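Local atomic coordinates of putative tetR family transcription regulator (Shewanella loihica, PDB entry 3PPB), a protein that probably binds DNA through an N-terminal helix-turn-helix motif and regulates transcription, as TetR-family regulators do. Residues Lys83-Ala86 with Glu87-Trp90; Arg121-Met125 with His126-Gly130; Phe131-Glu134 with Leu135-Gly139. All coordinates share one frame; numbering follows the deposited sequence.

Contact 1: residues Lys83-Ala86 with Glu87-Trp90; sequences KQDA and EQLW
Q88 reaches back to Q84 and D85, one turn earlier on the first turns of helix 82-99, in the helical body of this TetR-like fold. The backbone bonding is that of a regular alpha helix. Four consecutive i to i+4 bonds link the segments, from E87 N to K83 O, Q88 N to Q84 O, L89 N to D85 O and W90 N to A86 O; the shortest, L89 N to D85 O, measures 2.8 Å.

Polar side chains gather on the flank that carries Q84, D85 and Q88. The Q88 chain runs extended from a CG set beside its own backbone N (chi1 -67°), which carries the amide back over the preceding turn. There NE2 lies 3.5 Å from D85 OD1, the two side chains pointing the same way with carboxylate and amide planes 62° apart, and it also approaches Q84 CG at 4.0 Å. The firmer partner of the D85 carboxylate lies elsewhere: OD2 is hydrogen-bonded to S78 OG in the loop before the helix, while the backbone N of Q84 is bonded to D81 OD2.

Packing on neighbouring helices involves the other faces. The side chains of K83 and A86 touch W189, and that of E87 touches F185, both of helix 178-192. W90 turns its indole into the core, where the ring stacks with F188 and NE1 is hydrogen-bonded to S184 OG. L89 leans toward F131 and L135 of helix 130-141, close to a bound tetraethylene glycol. Its branch begins against the helix's own backbone, with L89 CG 3.5 Å from D85 O.

Contact 2: residues Arg121-Met125 with His126-Gly130; sequences RDQAM and HGILG
M125, present as selenomethionine, lies beside the imidazole of its neighbour H126. CB of M125 sits over the centre of one ring face, 4.2 Å from the centroid and almost on the ring normal. From there the chain stays extended through chi1 (-162°) and chi2, which brings SE obliquely to the same ring, 3.4 Å from H126 NE2; the bend at chi3 turns only the terminal methyl. The histidine keeps CG beside its own backbone N (chi1 -51°), which swings the ring back along the helix toward D122; the two side chains point the same way, the D122 carboxylate and H126 imidazole planes 40° apart.

Around H126, over residues 123-128, the helix widens into a pi-type turn. H126 N still bonds D122 O in alpha-helical fashion, but the i to i+5 bonds from I128 N to Q123 O (3.1 Å) and from L129 N to A124 O (2.8 Å) mark the widening; G127 N adds a weak bond to Q123 O. L129 then leaves helical geometry.

Among the neighbouring helices, A124 and I128 pack on helix 53-74, whereas M125 and H126 touch E151 of helix 150-170, and Q154 of that helix donates a hydrogen bond to M125 O.

Contact 3: residues Phe131-Glu134 with Leu135-Gly139; sequences FIAE and LIRQG
F131 meets L135 one turn on at the start of helix 130-141: CD1 of L135 comes to the edge of the phenyl ring, near its plane and 4.0 Å from F131 CD2. F131 CG sits between the backbone N and the carbonyl carbon (chi1 73°), the crowded position, and CG1 of I132 lies over one ring face. I132 reaches forward with its CG2 branch to I136 CD1, again at 4.0 Å, forming a second apolar i to i+4 pair. At A133 the methyl lies over a face of the R137 guanidinium, CB to NH2 3.7 Å, in one of two conformers of that arginine. Beneath these pairs the backbone of each residue in 131-134 accepts the amide N-H four places later.

E134 then forks between two partners. A bend at chi2 (47°), past a CG that points away from the backbone N, lays the carboxylate across the next turn. In the same R137 conformer, OE1 stands at the guanidinium edge, in its plane, in a long, weak salt bridge to NE of 3.4 Å that is probably intermittent. OE2 takes Q138 NE2 at 3.1 Å through its anti lone pair, the bond nearly straight (171°) and in the amide plane of Q138. That straight bond probably does most to limit carboxylate rotation, while the nearby arginine would favour the ionised form.

Overall arrangement
The three contacts follow one another along the chain, in the helices beyond the predicted helix-turn-helix. Contacts 1 and 3, with centres about 12 Å apart, join two helices directly: L89 CD1 packs against L135 CD1 at 3.4 Å, and L89 CD2 against F131 CE2 at 4.0 Å. Contact 2 adjoins contact 3 in sequence, its widened final turn leading through non-helical L129 into helix 130-141, and their centres are about 13 Å apart. Contacts 1 and 2 do not touch, with nearest atoms about 8 Å apart. All three approach bound tetraethylene glycol, through side chains of L89, L129 and I132, so they may border a common ligand-accepting region. Only contact 2 comes near the second subunit, R121 making a long, weak ion pair with D170 of that subunit.

Contact 1: residues Lys83-Ala86 with Glu87-Trp90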
loop_
_atom_site.group_PDB
_atom_site.type_symbol
_atom_site.label_atom_id
_atom_site.label_comp_id
_atom_site.label_asym_id
_atom_site.label_seq_id
_atom_site.Cartn_x
_atom_site.Cartn_y
_atom_site.Cartn_z
ATOM N N LYS A 83 -5.327 -15.976 19.079
ATOM C CA LYS A 83 -6.314 -15.093 18.464
ATOM C C LYS A 83 -6.480 -13.821 19.294
ATOM O O LYS A 83 -6.552 -12.726 18.734
ATOM C CB LYS A 83 -7.649 -15.818 18.273
ATOM C CG LYS A 83 -8.651 -15.011 17.440
ATOM C CD LYS A 83 -9.979 -15.699 17.379
ATOM C CE LYS A 83 -10.895 -14.975 16.425
ATOM N NZ LYS A 83 -12.043 -15.838 16.059
ATOM N N GLN A 84 -6.485 -13.959 20.630
ATOM C CA GLN A 84 -6.602 -12.823 21.540
ATOM C C GLN A 84 -5.400 -11.911 21.399
ATOM O O GLN A 84 -5.582 -10.696 21.362
ATOM C CB GLN A 84 -6.740 -13.307 22.990
ATOM C CG GLN A 84 -7.014 -12.186 23.993
ATOM C CD GLN A 84 -6.904 -12.661 25.427
ATOM O OE1 GLN A 84 -6.007 -13.428 25.815
ATOM N NE2 GLN A 84 -7.812 -12.187 26.252
ATOM N N ASP A 85 -4.177 -12.481 21.326
ATOM C CA ASP A 85 -2.937 -11.706 21.174
ATOM C C ASP A 85 -2.922 -11.004 19.824
ATOM O O ASP A 85 -2.558 -9.822 19.766
ATOM C CB ASP A 85 -1.684 -12.590 21.313
ATOM C CG ASP A 85 -1.478 -13.274 22.664
ATOM O OD1 ASP A 85 -2.103 -12.844 23.654
ATOM O OD2 ASP A 85 -0.698 -14.243 22.724
ATOM N N ALA A 86 -3.333 -11.735 18.746
ATOM C CA ALA A 86 -3.414 -11.194 17.385
ATOM C C ALA A 86 -4.379 -10.003 17.367
ATOM O O ALA A 86 -4.072 -8.997 16.752
ATOM C CB ALA A 86 -3.873 -12.265 16.404
ATOM N N GLU A 87 -5.509 -10.102 18.110
ATOM C CA GLU A 87 -6.495 -9.027 18.243
ATOM C C GLU A 87 -5.898 -7.809 18.946
ATOM O O GLU A 87 -6.059 -6.692 18.447
ATOM C CB GLU A 87 -7.725 -9.536 18.981
ATOM C CG GLU A 87 -8.892 -8.570 18.960
ATOM C CD GLU A 87 -10.085 -9.157 19.677
ATOM O OE1 GLU A 87 -9.921 -9.615 20.831
ATOM O OE2 GLU A 87 -11.165 -9.231 19.050
ATOM N N GLN A 88 -5.210 -8.020 20.092
ATOM C CA GLN A 88 -4.524 -6.957 20.840
ATOM C C GLN A 88 -3.457 -6.296 19.961
ATOM O O GLN A 88 -3.336 -5.071 19.985
ATOM C CB GLN A 88 -3.842 -7.510 22.108
ATOM C CG GLN A 88 -4.728 -8.037 23.219
ATOM C CD GLN A 88 -3.864 -8.542 24.376
ATOM O OE1 GLN A 88 -3.256 -7.763 25.123
ATOM N NE2 GLN A 88 -3.755 -9.865 24.534
ATOM N N LEU A 89 -2.672 -7.101 19.189
ATOM C CA LEU A 89 -1.614 -6.549 18.335
ATOM C C LEU A 89 -2.204 -5.712 17.211
ATOM O O LEU A 89 -1.684 -4.642 16.908
ATOM C CB LEU A 89 -0.729 -7.647 17.744
ATOM C CG LEU A 89 0.344 -8.231 18.685
ATOM C CD1 LEU A 89 0.772 -9.570 18.216
ATOM C CD2 LEU A 89 1.557 -7.295 18.823
ATOM N N TRP A 90 -3.295 -6.207 16.596
ATOM C CA TRP A 90 -3.983 -5.521 15.505
ATOM C C TRP A 90 -4.543 -4.172 15.985
ATOM O O TRP A 90 -4.294 -3.154 15.344
ATOM C CB TRP A 90 -5.096 -6.422 14.977
ATOM C CG TRP A 90 -5.962 -5.781 13.941
ATOM C CD1 TRP A 90 -7.216 -5.284 14.113
ATOM C CD2 TRP A 90 -5.612 -5.529 12.573
ATOM N NE1 TRP A 90 -7.703 -4.814 12.919
ATOM C CE2 TRP A 90 -6.732 -4.936 11.960
ATOM C CE3 TRP A 90 -4.455 -5.750 11.801
ATOM C CZ2 TRP A 90 -6.741 -4.579 10.608
ATOM C CZ3 TRP A 90 -4.469 -5.402 10.463
ATOM C CH2 TRP A 90 -5.602 -4.837 9.878
#

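Contact 2: residues Arg121-Met125 with His126-Gly130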
loop_
_atom_site.group_PDB
_atom_site.type_symbol
_atom_site.label_atom_id
_atom_site.label_comp_id
_atom_site.label_asym_id
_atom_site.label_seq_id
_atom_site.Cartn_x
_atom_site.Cartn_y
_atom_site.Cartn_z
ATOM N N ARG A 121 13.849 -3.020 3.385
ATOM C CA ARG A 121 12.476 -3.464 3.618
ATOM C C ARG A 121 12.490 -4.863 4.254
ATOM O O ARG A 121 11.657 -5.141 5.123
ATOM C CB ARG A 121 11.649 -3.457 2.321
ATOM C CG ARG A 121 11.288 -2.044 1.831
ATOM C CD ARG A 121 10.212 -2.023 0.757
ATOM N NE ARG A 121 10.669 -2.528 -0.546
ATOM C CZ ARG A 121 10.282 -3.685 -1.088
ATOM N NH1 ARG A 121 9.435 -4.482 -0.443
ATOM N NH2 ARG A 121 10.748 -4.058 -2.273
ATOM N N ASP A 122 13.494 -5.711 3.870
ATOM C CA ASP A 122 13.697 -7.061 4.407
ATOM C C ASP A 122 14.127 -7.006 5.869
ATOM O O ASP A 122 13.654 -7.824 6.660
ATOM C CB ASP A 122 14.747 -7.841 3.575
ATOM C CG ASP A 122 14.279 -8.300 2.204
ATOM O OD1 ASP A 122 13.045 -8.326 1.967
ATOM O OD2 ASP A 122 15.147 -8.657 1.373
ATOM N N GLN A 123 15.028 -6.049 6.218
ATOM C CA GLN A 123 15.508 -5.881 7.594
ATOM C C GLN A 123 14.333 -5.505 8.504
ATOM O O GLN A 123 14.247 -6.013 9.619
ATOM C CB GLN A 123 16.654 -4.842 7.674
ATOM C CG GLN A 123 17.142 -4.464 9.094
ATOM C CD GLN A 123 17.520 -5.617 10.010
ATOM O OE1 GLN A 123 18.151 -6.598 9.604
ATOM N NE2 GLN A 123 17.187 -5.492 11.289
ATOM N N ALA A 124 13.420 -4.657 8.018
ATOM C CA ALA A 124 12.243 -4.268 8.780
ATOM C C ALA A 124 11.278 -5.468 8.947
ATOM O O ALA A 124 10.766 -5.692 10.043
ATOM C CB ALA A 124 11.538 -3.115 8.091
HETATM N N MSE A 125 11.066 -6.238 7.864
HETATM C CA MSE A 125 10.146 -7.371 7.803
HETATM C C MSE A 125 10.599 -8.563 8.656
HETATM O O MSE A 125 9.819 -9.042 9.485
HETATM C CB MSE A 125 9.982 -7.821 6.343
HETATM C CG MSE A 125 8.743 -8.681 6.086
HETATM SE SE MSE A 125 8.789 -9.553 4.303
HETATM C CE MSE A 125 9.070 -7.935 3.130
ATOM N N HIS A 126 11.828 -9.052 8.439
ATOM C CA HIS A 126 12.326 -10.250 9.125
ATOM C C HIS A 126 13.122 -9.934 10.387
ATOM O O HIS A 126 13.286 -10.825 11.229
ATOM C CB HIS A 126 13.166 -11.105 8.156
ATOM C CG HIS A 126 12.460 -11.371 6.860
ATOM N ND1 HIS A 126 12.978 -10.931 5.653
ATOM C CD2 HIS A 126 11.249 -11.940 6.635
ATOM C CE1 HIS A 126 12.090 -11.286 4.734
ATOM N NE2 HIS A 126 11.027 -11.879 5.280
ATOM N N GLY A 127 13.589 -8.693 10.528
ATOM C CA GLY A 127 14.374 -8.312 11.696
ATOM C C GLY A 127 13.516 -7.656 12.749
ATOM O O GLY A 127 13.141 -8.290 13.745
ATOM N N ILE A 128 13.135 -6.405 12.487
ATOM C CA ILE A 128 12.312 -5.585 13.374
ATOM C C ILE A 128 10.941 -6.247 13.630
ATOM O O ILE A 128 10.485 -6.280 14.772
ATOM C CB ILE A 128 12.181 -4.142 12.792
ATOM C CG1 ILE A 128 13.583 -3.460 12.753
ATOM C CG2 ILE A 128 11.186 -3.316 13.621
ATOM C CD1 ILE A 128 13.669 -2.064 12.033
ATOM N N LEU A 129 10.288 -6.757 12.586
ATOM C CA LEU A 129 8.967 -7.362 12.733
ATOM C C LEU A 129 9.016 -8.888 12.582
ATOM O O LEU A 129 8.018 -9.510 12.216
ATOM C CB LEU A 129 7.984 -6.713 11.753
ATOM C CG LEU A 129 7.766 -5.194 12.006
ATOM C CD1 LEU A 129 7.315 -4.499 10.767
ATOM C CD2 LEU A 129 6.791 -4.947 13.168
ATOM N N GLY A 130 10.167 -9.479 12.948
ATOM C CA GLY A 130 10.393 -10.920 12.923
ATOM C C GLY A 130 9.410 -11.709 13.776
ATOM O O GLY A 130 9.089 -12.867 13.466
#

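Contact 3: residues Phe131-Glu134 with Leu135-Gly139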
loop_
_atom_site.group_PDB
_atom_site.type_symbol
_atom_site.label_atom_id
_atom_site.label_comp_id
_atom_site.label_asym_id
_atom_site.label_seq_id
_atom_site.Cartn_x
_atom_site.Cartn_y
_atom_site.Cartn_z
ATOM N N PHE A 131 8.908 -11.082 14.867
ATOM C CA PHE A 131 7.966 -11.729 15.786
ATOM C C PHE A 131 6.643 -12.071 15.080
ATOM O O PHE A 131 5.941 -12.969 15.545
ATOM C CB PHE A 131 7.700 -10.861 17.037
ATOM C CG PHE A 131 6.849 -9.631 16.807
ATOM C CD1 PHE A 131 7.431 -8.420 16.450
ATOM C CD2 PHE A 131 5.465 -9.691 16.930
ATOM C CE1 PHE A 131 6.643 -7.293 16.215
ATOM C CE2 PHE A 131 4.674 -8.566 16.682
ATOM C CZ PHE A 131 5.268 -7.375 16.330
ATOM N N ILE A 132 6.294 -11.339 13.989
ATOM C CA ILE A 132 5.036 -11.566 13.258
ATOM C C ILE A 132 5.060 -12.951 12.626
ATOM O O ILE A 132 4.097 -13.702 12.814
ATOM C CB ILE A 132 4.700 -10.460 12.223
ATOM C CG1 ILE A 132 4.379 -9.127 12.945
ATOM C CG2 ILE A 132 3.519 -10.885 11.333
ATOM C CD1 ILE A 132 4.210 -7.888 11.994
ATOM N N ALA A 133 6.142 -13.303 11.912
ATOM C CA ALA A 133 6.292 -14.631 11.307
ATOM C C ALA A 133 6.310 -15.721 12.400
ATOM O O ALA A 133 5.800 -16.805 12.163
ATOM C CB ALA A 133 7.573 -14.699 10.474
ATOM N N GLU A 134 6.870 -15.420 13.599
ATOM C CA GLU A 134 6.901 -16.395 14.685
ATOM C C GLU A 134 5.481 -16.679 15.196
ATOM O O GLU A 134 5.143 -17.841 15.437
ATOM C CB GLU A 134 7.828 -15.950 15.817
ATOM C CG GLU A 134 7.986 -16.968 16.952
ATOM C CD GLU A 134 8.249 -18.427 16.600
ATOM O OE1 GLU A 134 9.012 -18.695 15.639
ATOM O OE2 GLU A 134 7.710 -19.305 17.314
ATOM N N LEU A 135 4.639 -15.636 15.291
ATOM C CA LEU A 135 3.246 -15.818 15.705
ATOM C C LEU A 135 2.461 -16.601 14.658
ATOM O O LEU A 135 1.653 -17.455 15.034
ATOM C CB LEU A 135 2.565 -14.490 16.004
ATOM C CG LEU A 135 3.044 -13.813 17.298
ATOM C CD1 LEU A 135 2.533 -12.403 17.369
ATOM C CD2 LEU A 135 2.631 -14.610 18.541
ATOM N N ILE A 136 2.718 -16.354 13.352
ATOM C CA ILE A 136 2.063 -17.115 12.280
ATOM C C ILE A 136 2.469 -18.603 12.400
ATOM O O ILE A 136 1.580 -19.462 12.346
ATOM C CB ILE A 136 2.343 -16.548 10.862
ATOM C CG1 ILE A 136 1.848 -15.086 10.732
ATOM C CG2 ILE A 136 1.737 -17.453 9.782
ATOM C CD1 ILE A 136 2.468 -14.315 9.519
ATOM N N ARG A 137 3.786 -18.897 12.589
ATOM C CA ARG A 137 4.304 -20.266 12.752
ATOM C C ARG A 137 3.619 -20.957 13.931
ATOM O O ARG A 137 3.235 -22.127 13.824
ATOM C CB ARG A 137 5.832 -20.268 12.945
ATOM C CG ARG A 137 6.615 -20.072 11.659
ATOM C CD ARG A 137 8.103 -20.309 11.860
ATOM N NE ARG A 137 8.820 -19.084 12.219
ATOM C CZ ARG A 137 9.412 -18.272 11.346
ATOM N NH1 ARG A 137 9.388 -18.552 10.046
ATOM N NH2 ARG A 137 10.034 -17.180 11.763
ATOM N N GLN A 138 3.422 -20.226 15.048
ATOM C CA GLN A 138 2.742 -20.771 16.233
ATOM C C GLN A 138 1.267 -21.075 15.939
ATOM O O GLN A 138 0.770 -22.125 16.330
ATOM C CB GLN A 138 2.864 -19.826 17.416
ATOM C CG GLN A 138 4.239 -19.852 18.071
ATOM C CD GLN A 138 4.366 -18.827 19.165
ATOM O OE1 GLN A 138 3.418 -18.546 19.903
ATOM N NE2 GLN A 138 5.553 -18.264 19.307
ATOM N N GLY A 139 0.604 -20.198 15.199
ATOM C CA GLY A 139 -0.787 -20.389 14.796
ATOM C C GLY A 139 -0.981 -21.531 13.826
ATOM O O GLY A 139 -2.036 -22.168 13.826
#